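Local atomic coordinates of Alr3699 protein (Nostoc sp., PDB entry 4XSU), a protein that belongs to the GT-B clan of glycosyltransferases, with two Rossmann-like domains, and is modelled here with uridine-5'-diphosphate and alpha-D-glucopyranose bound. Residues 216-221 with 293-298; 33-38 with 96-101; 89-94 with 112-117. All coordinates share one frame; numbering follows the deposited sequence.

Contact 1 of 3, residues 216-221 with 293-298; sequences SPWKGQ and PEPFGR. With GLC (alpha-D-glucopyranose), chain J; UDP (uridine-5'-diphosphate), chain K.
Lys-219 and Glu-294 meet as a salt bridge, NZ of the lysine standing 3.0 Å from OE2 of the glutamate, with a weaker bond from the same NZ to OE1. Their side chains cross at about a right angle, and both are bent at chi2: the lysine runs past the Trp-218 ring, its CD 4.0 Å above the ring plane and offset toward the rim, while the glutamate (83°) brings its carboxylate obliquely to the CZ3/CH2 end of the indole. The carboxylate and ring planes are 26° apart, and Trp-218 CZ3 lies 3.6 Å from Glu-294 OE1. Trp-218 CH2 also packs on Pro-295 CD. Lysine suits its place because a long, flexible chain carries one ammonium to two anions: Lys-219 NZ also donates to UDP O3B at 2.9 Å. The backbone of Arg-298 binds UDP too, its N reaching O2A with an N-H...O angle of 172°. The glucose lies beside residues 294-298, but its O3 and O4 sit too close to the protein for their bonds to be relied on. The ammonium would thus offset diphosphate charge, while Glu-294, itself bonded to His-288 and Ser-290, holds it in position between the two anions.

Contact 2 of 3, residues 33-38 with 96-101; sequences RDRALV and EYDLIY. With SO4 (sulfate ion), chain O.
The ring of Tyr-97 reaches across to the loop before strand 37-40 and takes the carbonyl oxygen of Arg-35 at its edge, in the ring plane, with O 3.9 Å from CE1. Leu-37 comes to the hydroxyl end of the same ring at a slant: its CB is 3.8 Å from Tyr-97 CZ, and both CB and CD2 crowd the phenol oxygen. With CG anti to its carbonyl carbon (chi1 -62°), Tyr-97 sends the ring across the gap between the segments, a span that a long, flat side chain can cover to reach the apolar Leu-37. The second flat pair is looser. The Arg-35 guanidinium and the Asp-98 carboxylate have planes 39° apart, and NH1 stays 4.1 Å from OD2, so the attraction is one of charge alone; NH1 bonds instead to the carbonyl of His-6, and OD2 to the backbone N of Lys-8. Arg-33 NH2 donates to O3 of a sulfate ion, which Lys-30 also holds. Strands 37-40 and 99-102 are not neighbours in the parallel sheet: strand 9-13 runs between them, bonded through its backbone to Leu-37, and Tyr-97 rests on its Leu-10. Val-38 and Tyr-101 lean on Leu-25 and Ile-28 of helix 20-29.

Contact 3 of 3, residues 89-94 with 112-117; sequences KVVQTA and AIASFI
Val-91 is the bump of this helix pair, and it is wedged between Ala-114 and Ile-117 of the facing helix. Its two methyls divide the work: CG1, anti to the backbone N (chi1 172°), meets Ile-117 CG2 at 3.5 Å, while CG2 lies over Ala-114, 3.8 Å from its CB, and also touches CG2 of Ile-113. The Val-91 and Ile-117 side chains cross at about a right angle, so their methyls meet across one another. In return, the small methyl of Ala-114 enters a hollow on helix 85-94 floored by the backbone of Val-91, 3.7 Å from its CA, and walled by CG1 of Val-90 and CB of Ala-94, the latter a methyl-to-methyl pair at 4.1 Å. Alanine suits position 114 because its single methyl lets the backbones come close, Val-91 CA lying 4.4 Å from Ala-114 CA. The segment axes approach to 8.7 Å and cross at -47°. No hydrogen bond joins the segments, and the interface is purely apolar.

The pairing continues along helix 105-118, Val-90 touching Val-110 and Ala-94 touching Ala-118. Phe-77 packs over both Val-91 and Ile-117 at one border of the contact. On another side Val-90 and Ala-94 rest on Leu-12 and Leu-10 of strand 9-13, so helix 85-94 lies against the parallel sheet. The two helices flank strand 99-102 in the sequence, forming a helix-strand-helix unit of the Rossmann-like domain. Farther out, Phe-116 of helix 105-118 packs on Phe-150 of helix 137-150 and makes a cation-pi contact with Arg-141 of the second subunit.

How the contacts relate
Contacts 2 and 3 belong to one domain and adjoin, their centres about 12 Å apart: Ile-100 of strand 99-102 pushes its CD1 into the helix pair, 3.6 Å from Ser-115 N and 4.1 Å from Ala-94 CB, while Leu-37 CD2 touches Thr-93 CG2. Their segments alternate along the chain, so the sheet and the helices packed on it are interleaved. Contact 1 belongs with the other parallel sheet, beside the bound UDP and glucose; its centre is about 31 Å from that of contact 2 and about 33 Å from that of contact 3, with nearest atoms about 11 Å and about 21 Å away. Only contact 1 reaches those two ligands, whereas contact 3 borders the second subunit.

Contact 1 of 3, residues 216-221 with 293-298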
loop_
_atom_site.group_PDB
_atom_site.type_symbol
_atom_site.label_atom_id
_atom_site.label_comp_id
_atom_site.label_asym_id
_atom_site.label_seq_id
_atom_site.Cartn_x
_atom_site.Cartn_y
_atom_site.Cartn_z
ATOM N N SER B 216 26.762 -13.610 0.408
ATOM C CA SER B 216 25.809 -13.346 1.451
ATOM C C SER B 216 25.997 -14.390 2.513
ATOM O O SER B 216 25.974 -15.565 2.219
ATOM C CB SER B 216 24.394 -13.409 0.888
ATOM O OG SER B 216 23.446 -13.279 1.923
ATOM N N PRO B 217 26.173 -13.976 3.765
ATOM C CA PRO B 217 26.548 -14.914 4.824
ATOM C C PRO B 217 25.862 -16.272 4.789
ATOM O O PRO B 217 26.495 -17.283 5.091
ATOM C CB PRO B 217 26.140 -14.175 6.102
ATOM C CG PRO B 217 26.217 -12.734 5.739
ATOM C CD PRO B 217 25.840 -12.642 4.295
ATOM N N TRP B 218 24.578 -16.302 4.438
ATOM C CA TRP B 218 23.826 -17.550 4.528
ATOM C C TRP B 218 24.124 -18.480 3.373
ATOM O O TRP B 218 23.766 -19.645 3.427
ATOM C CB TRP B 218 22.316 -17.317 4.674
ATOM C CG TRP B 218 21.542 -17.030 3.429
ATOM C CD1 TRP B 218 21.270 -15.813 2.923
ATOM C CD2 TRP B 218 20.887 -17.981 2.568
ATOM N NE1 TRP B 218 20.504 -15.926 1.786
ATOM C CE2 TRP B 218 20.244 -17.250 1.557
ATOM C CE3 TRP B 218 20.789 -19.378 2.554
ATOM C CZ2 TRP B 218 19.511 -17.863 0.523
ATOM C CZ3 TRP B 218 20.064 -19.999 1.517
ATOM C CH2 TRP B 218 19.441 -19.237 0.519
ATOM N N LYS B 219 24.772 -17.953 2.340
ATOM C CA LYS B 219 25.264 -18.771 1.248
ATOM C C LYS B 219 26.577 -19.453 1.606
ATOM O O LYS B 219 27.049 -20.288 0.862
ATOM C CB LYS B 219 25.431 -17.924 0.010
ATOM C CG LYS B 219 24.121 -17.421 -0.532
ATOM C CD LYS B 219 23.268 -18.563 -1.044
ATOM C CE LYS B 219 22.174 -18.030 -1.925
ATOM N NZ LYS B 219 21.379 -19.079 -2.603
ATOM N N GLY B 220 27.170 -19.054 2.732
ATOM C CA GLY B 220 28.282 -19.772 3.348
ATOM C C GLY B 220 29.553 -19.919 2.525
ATOM O O GLY B 220 30.184 -20.974 2.577
ATOM N N GLN B 221 29.950 -18.879 1.780
ATOM C CA GLN B 221 31.270 -18.898 1.120
ATOM C C GLN B 221 32.369 -19.066 2.163
ATOM O O GLN B 221 33.391 -19.673 1.900
ATOM C CB GLN B 221 31.544 -17.644 0.309
ATOM C CG GLN B 221 30.777 -17.533 -1.010
ATOM C CD GLN B 221 29.381 -16.981 -0.813
ATOM O OE1 GLN B 221 28.965 -16.725 0.324
ATOM N NE2 GLN B 221 28.658 -16.784 -1.907
ATOM N N PRO B 293 18.626 -23.154 5.114
ATOM C CA PRO B 293 18.076 -24.043 4.101
ATOM C C PRO B 293 17.846 -23.381 2.757
ATOM O O PRO B 293 17.256 -22.315 2.696
ATOM C CB PRO B 293 16.749 -24.506 4.728
ATOM C CG PRO B 293 16.981 -24.453 6.210
ATOM C CD PRO B 293 17.899 -23.267 6.404
ATOM N N GLU B 294 18.246 -24.052 1.703
ATOM C CA GLU B 294 18.136 -23.521 0.387
ATOM C C GLU B 294 16.838 -23.915 -0.196
ATOM O O GLU B 294 16.508 -25.063 -0.168
ATOM C CB GLU B 294 19.220 -24.112 -0.478
ATOM C CG GLU B 294 19.226 -23.591 -1.889
ATOM C CD GLU B 294 19.952 -22.289 -2.002
ATOM O OE1 GLU B 294 20.953 -22.101 -1.320
ATOM O OE2 GLU B 294 19.523 -21.455 -2.776
ATOM N N PRO B 295 16.083 -22.983 -0.745
ATOM C CA PRO B 295 14.803 -23.334 -1.332
ATOM C C PRO B 295 14.926 -24.235 -2.500
ATOM O O PRO B 295 14.268 -25.213 -2.539
ATOM C CB PRO B 295 14.296 -22.004 -1.843
ATOM C CG PRO B 295 14.851 -21.044 -0.923
ATOM C CD PRO B 295 16.213 -21.536 -0.592
ATOM N N PHE B 296 15.808 -23.937 -3.420
ATOM C CA PHE B 296 15.995 -24.810 -4.546
ATOM C C PHE B 296 17.452 -25.097 -4.778
ATOM O O PHE B 296 17.935 -26.138 -4.445
ATOM C CB PHE B 296 15.424 -24.202 -5.786
ATOM C CG PHE B 296 15.437 -25.114 -6.946
ATOM C CD1 PHE B 296 14.616 -26.202 -6.977
ATOM C CD2 PHE B 296 16.266 -24.900 -7.993
ATOM C CE1 PHE B 296 14.614 -27.052 -8.042
ATOM C CE2 PHE B 296 16.269 -25.744 -9.066
ATOM C CZ PHE B 296 15.438 -26.819 -9.094
ATOM N N GLY B 297 18.149 -24.110 -5.293
ATOM C CA GLY B 297 19.553 -24.208 -5.608
ATOM C C GLY B 297 19.800 -24.500 -7.055
ATOM O O GLY B 297 20.071 -25.594 -7.432
ATOM N N ARG B 298 19.739 -23.472 -7.865
ATOM C CA ARG B 298 19.915 -23.582 -9.289
ATOM C C ARG B 298 21.286 -24.069 -9.632
ATOM O O ARG B 298 21.475 -24.747 -10.603
ATOM C CB ARG B 298 19.686 -22.248 -9.951
ATOM C CG ARG B 298 18.258 -21.980 -10.283
ATOM C CD ARG B 298 18.045 -20.543 -10.638
ATOM N NE ARG B 298 18.256 -20.338 -12.037
ATOM C CZ ARG B 298 17.371 -20.625 -12.953
ATOM N NH1 ARG B 298 16.210 -21.110 -12.601
ATOM N NH2 ARG B 298 17.649 -20.432 -14.209
HETATM C C1 GLC J . 14.867 -18.699 -5.479
HETATM C C2 GLC J . 15.391 -19.555 -4.322
HETATM C C3 GLC J . 16.370 -20.647 -4.753
HETATM C C4 GLC J . 16.003 -21.239 -6.114
HETATM C C5 GLC J . 15.612 -20.189 -7.160
HETATM C C6 GLC J . 14.207 -20.456 -7.688
HETATM O O1 GLC J . 14.867 -17.321 -5.086
HETATM O O2 GLC J . 16.032 -18.704 -3.364
HETATM O O3 GLC J . 16.383 -21.688 -3.770
HETATM O O4 GLC J . 17.110 -22.002 -6.607
HETATM O O5 GLC J . 15.673 -18.855 -6.648
HETATM O O6 GLC J . 14.239 -21.565 -8.593
HETATM N N1 UDP K . 24.512 -16.845 -11.292
HETATM C C2 UDP K . 25.146 -15.997 -12.224
HETATM N N3 UDP K . 26.194 -15.251 -11.854
HETATM C C4 UDP K . 26.655 -15.299 -10.598
HETATM C C5 UDP K . 26.048 -16.127 -9.661
HETATM C C6 UDP K . 24.959 -16.904 -10.035
HETATM O O2 UDP K . 24.728 -15.941 -13.401
HETATM O O4 UDP K . 27.635 -14.596 -10.267
HETATM C "C1'" UDP K . 23.365 -17.658 -11.703
HETATM C "C2'" UDP K . 23.697 -19.132 -11.537
HETATM O "O2'" UDP K . 23.570 -19.808 -12.791
HETATM C "C3'" UDP K . 22.695 -19.685 -10.544
HETATM C "C4'" UDP K . 21.798 -18.521 -10.151
HETATM O "O4'" UDP K . 22.243 -17.365 -10.866
HETATM O "O3'" UDP K . 21.917 -20.717 -11.157
HETATM C "C5'" UDP K . 21.863 -18.256 -8.652
HETATM O "O5'" UDP K . 20.628 -18.631 -8.048
HETATM P PA UDP K . 20.597 -19.698 -6.844
HETATM O O1A UDP K . 21.889 -20.478 -6.871
HETATM O O2A UDP K . 19.275 -20.426 -6.890
HETATM O O3A UDP K . 20.607 -18.754 -5.539
HETATM P PB UDP K . 19.564 -17.534 -5.404
HETATM O O1B UDP K . 20.297 -16.361 -6.012
HETATM O O2B UDP K . 18.363 -17.994 -6.194
HETATM O O3B UDP K . 19.328 -17.420 -3.918
#

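Contact 2 of 3, residues 33-38 with 96-101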
loop_
_atom_site.group_PDB
_atom_site.type_symbol
_atom_site.label_atom_id
_atom_site.label_comp_id
_atom_site.label_asym_id
_atom_site.label_seq_id
_atom_site.Cartn_x
_atom_site.Cartn_y
_atom_site.Cartn_z
ATOM N N ARG B 33 5.823 -14.742 -24.299
ATOM C CA ARG B 33 6.345 -13.411 -24.642
ATOM C C ARG B 33 5.540 -12.631 -25.683
ATOM O O ARG B 33 5.712 -11.413 -25.816
ATOM C CB ARG B 33 7.787 -13.540 -25.135
ATOM C CG ARG B 33 7.915 -14.300 -26.446
ATOM C CD ARG B 33 9.351 -14.691 -26.717
ATOM N NE ARG B 33 9.562 -15.031 -28.117
ATOM C CZ ARG B 33 10.755 -15.103 -28.695
ATOM N NH1 ARG B 33 10.837 -15.406 -29.983
ATOM N NH2 ARG B 33 11.865 -14.874 -27.999
ATOM N N ASP B 34 4.693 -13.327 -26.436
ATOM C CA ASP B 34 3.908 -12.681 -27.481
ATOM C C ASP B 34 2.885 -11.749 -26.872
ATOM O O ASP B 34 2.861 -10.566 -27.189
ATOM C CB ASP B 34 3.217 -13.727 -28.365
ATOM C CG ASP B 34 4.180 -14.407 -29.319
ATOM O OD1 ASP B 34 5.111 -13.730 -29.818
ATOM O OD2 ASP B 34 4.007 -15.616 -29.568
ATOM N N ARG B 35 2.069 -12.289 -25.973
ATOM C CA ARG B 35 0.968 -11.543 -25.376
ATOM C C ARG B 35 1.167 -11.229 -23.867
ATOM O O ARG B 35 0.210 -10.934 -23.154
ATOM C CB ARG B 35 -0.343 -12.301 -25.654
ATOM C CG ARG B 35 -0.989 -11.902 -26.980
ATOM C CD ARG B 35 -1.869 -13.003 -27.557
ATOM N NE ARG B 35 -2.780 -13.589 -26.563
ATOM C CZ ARG B 35 -4.068 -13.265 -26.398
ATOM N NH1 ARG B 35 -4.784 -13.871 -25.453
ATOM N NH2 ARG B 35 -4.657 -12.343 -27.157
ATOM N N ALA B 36 2.413 -11.251 -23.406
ATOM C CA ALA B 36 2.722 -11.075 -22.002
ATOM C C ALA B 36 3.555 -9.836 -21.808
ATOM O O ALA B 36 3.946 -9.192 -22.789
ATOM C CB ALA B 36 3.462 -12.285 -21.458
ATOM N N LEU B 37 3.796 -9.511 -20.533
ATOM C CA LEU B 37 4.633 -8.389 -20.121
ATOM C C LEU B 37 5.180 -8.685 -18.740
ATOM O O LEU B 37 4.494 -9.266 -17.910
ATOM C CB LEU B 37 3.824 -7.091 -20.075
ATOM C CG LEU B 37 4.465 -5.879 -19.378
ATOM C CD1 LEU B 37 5.665 -5.348 -20.148
ATOM C CD2 LEU B 37 3.450 -4.766 -19.168
ATOM N N VAL B 38 6.417 -8.282 -18.494
ATOM C CA VAL B 38 7.035 -8.488 -17.201
ATOM C C VAL B 38 7.221 -7.144 -16.548
ATOM O O VAL B 38 7.872 -6.273 -17.122
ATOM C CB VAL B 38 8.407 -9.177 -17.340
ATOM C CG1 VAL B 38 9.154 -9.223 -16.009
ATOM C CG2 VAL B 38 8.222 -10.580 -17.897
ATOM N N GLU B 96 -5.345 -4.938 -18.780
ATOM C CA GLU B 96 -5.079 -5.404 -20.134
ATOM C C GLU B 96 -4.742 -6.909 -20.232
ATOM O O GLU B 96 -4.642 -7.438 -21.330
ATOM C CB GLU B 96 -3.967 -4.543 -20.732
ATOM C CG GLU B 96 -4.349 -3.065 -20.824
ATOM C CD GLU B 96 -3.161 -2.118 -20.733
ATOM O OE1 GLU B 96 -2.033 -2.497 -21.113
ATOM O OE2 GLU B 96 -3.362 -0.972 -20.282
ATOM N N TYR B 97 -4.606 -7.600 -19.099
ATOM C CA TYR B 97 -4.105 -8.974 -19.083
ATOM C C TYR B 97 -5.120 -9.892 -18.464
ATOM O O TYR B 97 -5.981 -9.427 -17.730
ATOM C CB TYR B 97 -2.769 -9.028 -18.325
ATOM C CG TYR B 97 -1.741 -8.170 -19.028
ATOM C CD1 TYR B 97 -0.987 -8.683 -20.080
ATOM C CD2 TYR B 97 -1.577 -6.829 -18.703
ATOM C CE1 TYR B 97 -0.079 -7.892 -20.775
ATOM C CE2 TYR B 97 -0.668 -6.030 -19.385
ATOM C CZ TYR B 97 0.078 -6.575 -20.429
ATOM O OH TYR B 97 0.989 -5.816 -21.121
ATOM N N ASP B 98 -5.037 -11.187 -18.766
ATOM C CA ASP B 98 -5.980 -12.172 -18.211
ATOM C C ASP B 98 -5.478 -12.749 -16.880
ATOM O O ASP B 98 -6.203 -13.460 -16.187
ATOM C CB ASP B 98 -6.255 -13.327 -19.214
ATOM C CG ASP B 98 -6.722 -12.831 -20.598
ATOM O OD1 ASP B 98 -7.709 -12.076 -20.685
ATOM O OD2 ASP B 98 -6.100 -13.200 -21.618
ATOM N N LEU B 99 -4.240 -12.463 -16.515
ATOM C CA LEU B 99 -3.647 -13.143 -15.367
ATOM C C LEU B 99 -2.530 -12.349 -14.753
ATOM O O LEU B 99 -1.753 -11.719 -15.455
ATOM C CB LEU B 99 -3.078 -14.488 -15.804
ATOM C CG LEU B 99 -2.387 -15.329 -14.739
ATOM C CD1 LEU B 99 -3.383 -16.030 -13.848
ATOM C CD2 LEU B 99 -1.526 -16.364 -15.411
ATOM N N ILE B 100 -2.430 -12.417 -13.435
ATOM C CA ILE B 100 -1.332 -11.785 -12.737
ATOM C C ILE B 100 -0.517 -12.883 -12.135
ATOM O O ILE B 100 -1.031 -13.704 -11.361
ATOM C CB ILE B 100 -1.806 -10.825 -11.634
ATOM C CG1 ILE B 100 -2.727 -9.759 -12.244
ATOM C CG2 ILE B 100 -0.615 -10.164 -10.954
ATOM C CD1 ILE B 100 -3.445 -8.899 -11.225
ATOM N N TYR B 101 0.762 -12.881 -12.505
ATOM C CA TYR B 101 1.717 -13.900 -12.092
ATOM C C TYR B 101 2.799 -13.211 -11.250
ATOM O O TYR B 101 3.685 -12.516 -11.771
ATOM C CB TYR B 101 2.302 -14.566 -13.344
ATOM C CG TYR B 101 2.986 -15.909 -13.145
ATOM C CD1 TYR B 101 4.183 -16.005 -12.475
ATOM C CD2 TYR B 101 2.450 -17.079 -13.691
ATOM C CE1 TYR B 101 4.819 -17.226 -12.319
ATOM C CE2 TYR B 101 3.083 -18.307 -13.545
ATOM C CZ TYR B 101 4.271 -18.375 -12.864
ATOM O OH TYR B 101 4.919 -19.581 -12.690
HETATM S S SO4 O . 15.300 -16.460 -28.981
HETATM O O1 SO4 O . 14.349 -16.415 -30.128
HETATM O O2 SO4 O . 16.670 -16.073 -29.417
HETATM O O3 SO4 O . 14.879 -15.488 -27.958
HETATM O O4 SO4 O . 15.259 -17.812 -28.369
#

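Contact 3 of 3, residues 89-94 with 112-117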
loop_
_atom_site.group_PDB
_atom_site.type_symbol
_atom_site.label_atom_id
_atom_site.label_comp_id
_atom_site.label_asym_id
_atom_site.label_seq_id
_atom_site.Cartn_x
_atom_site.Cartn_y
_atom_site.Cartn_z
ATOM N N LYS B 89 -0.295 2.306 -10.877
ATOM C CA LYS B 89 0.182 1.999 -12.233
ATOM C C LYS B 89 -0.003 0.525 -12.595
ATOM O O LYS B 89 -0.488 0.186 -13.688
ATOM C CB LYS B 89 1.650 2.344 -12.349
ATOM C CG LYS B 89 1.939 3.824 -12.183
ATOM C CD LYS B 89 3.395 4.080 -11.830
ATOM C CE LYS B 89 3.698 5.565 -11.850
ATOM N NZ LYS B 89 5.095 5.834 -11.433
ATOM N N VAL B 90 0.360 -0.350 -11.665
ATOM C CA VAL B 90 0.260 -1.785 -11.908
ATOM C C VAL B 90 -1.191 -2.200 -12.012
ATOM O O VAL B 90 -1.562 -2.948 -12.928
ATOM C CB VAL B 90 0.964 -2.594 -10.806
ATOM C CG1 VAL B 90 0.673 -4.082 -10.942
ATOM C CG2 VAL B 90 2.463 -2.335 -10.843
ATOM N N VAL B 91 -2.015 -1.698 -11.091
ATOM C CA VAL B 91 -3.465 -1.947 -11.137
ATOM C C VAL B 91 -4.039 -1.554 -12.496
ATOM O O VAL B 91 -4.877 -2.263 -13.065
ATOM C CB VAL B 91 -4.234 -1.155 -10.047
ATOM C CG1 VAL B 91 -5.741 -1.281 -10.262
ATOM C CG2 VAL B 91 -3.875 -1.630 -8.642
ATOM N N GLN B 92 -3.595 -0.410 -13.001
ATOM C CA GLN B 92 -4.103 0.109 -14.265
ATOM C C GLN B 92 -3.743 -0.865 -15.379
ATOM O O GLN B 92 -4.613 -1.368 -16.092
ATOM C CB GLN B 92 -3.528 1.502 -14.545
ATOM C CG GLN B 92 -4.233 2.257 -15.664
ATOM C CD GLN B 92 -4.331 3.753 -15.388
ATOM O OE1 GLN B 92 -5.222 4.204 -14.657
ATOM N NE2 GLN B 92 -3.419 4.527 -15.970
ATOM N N THR B 93 -2.446 -1.149 -15.483
ATOM C CA THR B 93 -1.917 -2.119 -16.439
ATOM C C THR B 93 -2.647 -3.464 -16.358
ATOM O O THR B 93 -3.086 -4.014 -17.367
ATOM C CB THR B 93 -0.428 -2.339 -16.171
ATOM O OG1 THR B 93 0.235 -1.066 -16.111
ATOM C CG2 THR B 93 0.176 -3.162 -17.251
ATOM N N ALA B 94 -2.845 -3.971 -15.150
ATOM C CA ALA B 94 -3.492 -5.264 -14.995
ATOM C C ALA B 94 -4.809 -5.435 -15.766
ATOM O O ALA B 94 -5.215 -6.563 -16.050
ATOM C CB ALA B 94 -3.701 -5.559 -13.528
ATOM N N ALA B 112 -1.684 -8.847 -5.469
ATOM C CA ALA B 112 -2.933 -9.028 -4.737
ATOM C C ALA B 112 -3.881 -7.798 -4.902
ATOM O O ALA B 112 -5.043 -7.894 -5.323
ATOM C CB ALA B 112 -2.621 -9.249 -3.285
ATOM N N ILE B 113 -3.350 -6.632 -4.582
ATOM C CA ILE B 113 -4.112 -5.425 -4.717
ATOM C C ILE B 113 -4.706 -5.346 -6.101
ATOM O O ILE B 113 -5.923 -5.267 -6.257
ATOM C CB ILE B 113 -3.229 -4.218 -4.406
ATOM C CG1 ILE B 113 -2.842 -4.246 -2.923
ATOM C CG2 ILE B 113 -3.947 -2.918 -4.726
ATOM C CD1 ILE B 113 -1.785 -3.218 -2.555
ATOM N N ALA B 114 -3.854 -5.425 -7.116
ATOM C CA ALA B 114 -4.310 -5.339 -8.511
ATOM C C ALA B 114 -5.175 -6.501 -8.913
ATOM O O ALA B 114 -5.962 -6.384 -9.836
ATOM C CB ALA B 114 -3.132 -5.237 -9.455
ATOM N N SER B 115 -5.028 -7.637 -8.243
ATOM C CA SER B 115 -5.935 -8.762 -8.500
ATOM C C SER B 115 -7.368 -8.363 -8.108
ATOM O O SER B 115 -8.322 -8.577 -8.852
ATOM C CB SER B 115 -5.500 -10.016 -7.717
ATOM O OG SER B 115 -6.474 -11.047 -7.802
ATOM N N PHE B 116 -7.499 -7.783 -6.924
ATOM C CA PHE B 116 -8.804 -7.391 -6.403
ATOM C C PHE B 116 -9.448 -6.256 -7.199
ATOM O O PHE B 116 -10.592 -6.345 -7.646
ATOM C CB PHE B 116 -8.674 -6.943 -4.961
ATOM C CG PHE B 116 -9.960 -6.488 -4.378
ATOM C CD1 PHE B 116 -10.945 -7.406 -4.074
ATOM C CD2 PHE B 116 -10.206 -5.147 -4.177
ATOM C CE1 PHE B 116 -12.146 -6.996 -3.548
ATOM C CE2 PHE B 116 -11.402 -4.733 -3.652
ATOM C CZ PHE B 116 -12.371 -5.658 -3.339
ATOM N N ILE B 117 -8.700 -5.190 -7.384
ATOM C CA ILE B 117 -9.246 -4.032 -8.041
ATOM C C ILE B 117 -9.533 -4.295 -9.517
ATOM O O ILE B 117 -10.601 -3.941 -10.011
ATOM C CB ILE B 117 -8.323 -2.841 -7.900
ATOM C CG1 ILE B 117 -8.178 -2.484 -6.419
ATOM C CG2 ILE B 117 -8.874 -1.685 -8.689
ATOM C CD1 ILE B 117 -7.193 -1.358 -6.149
#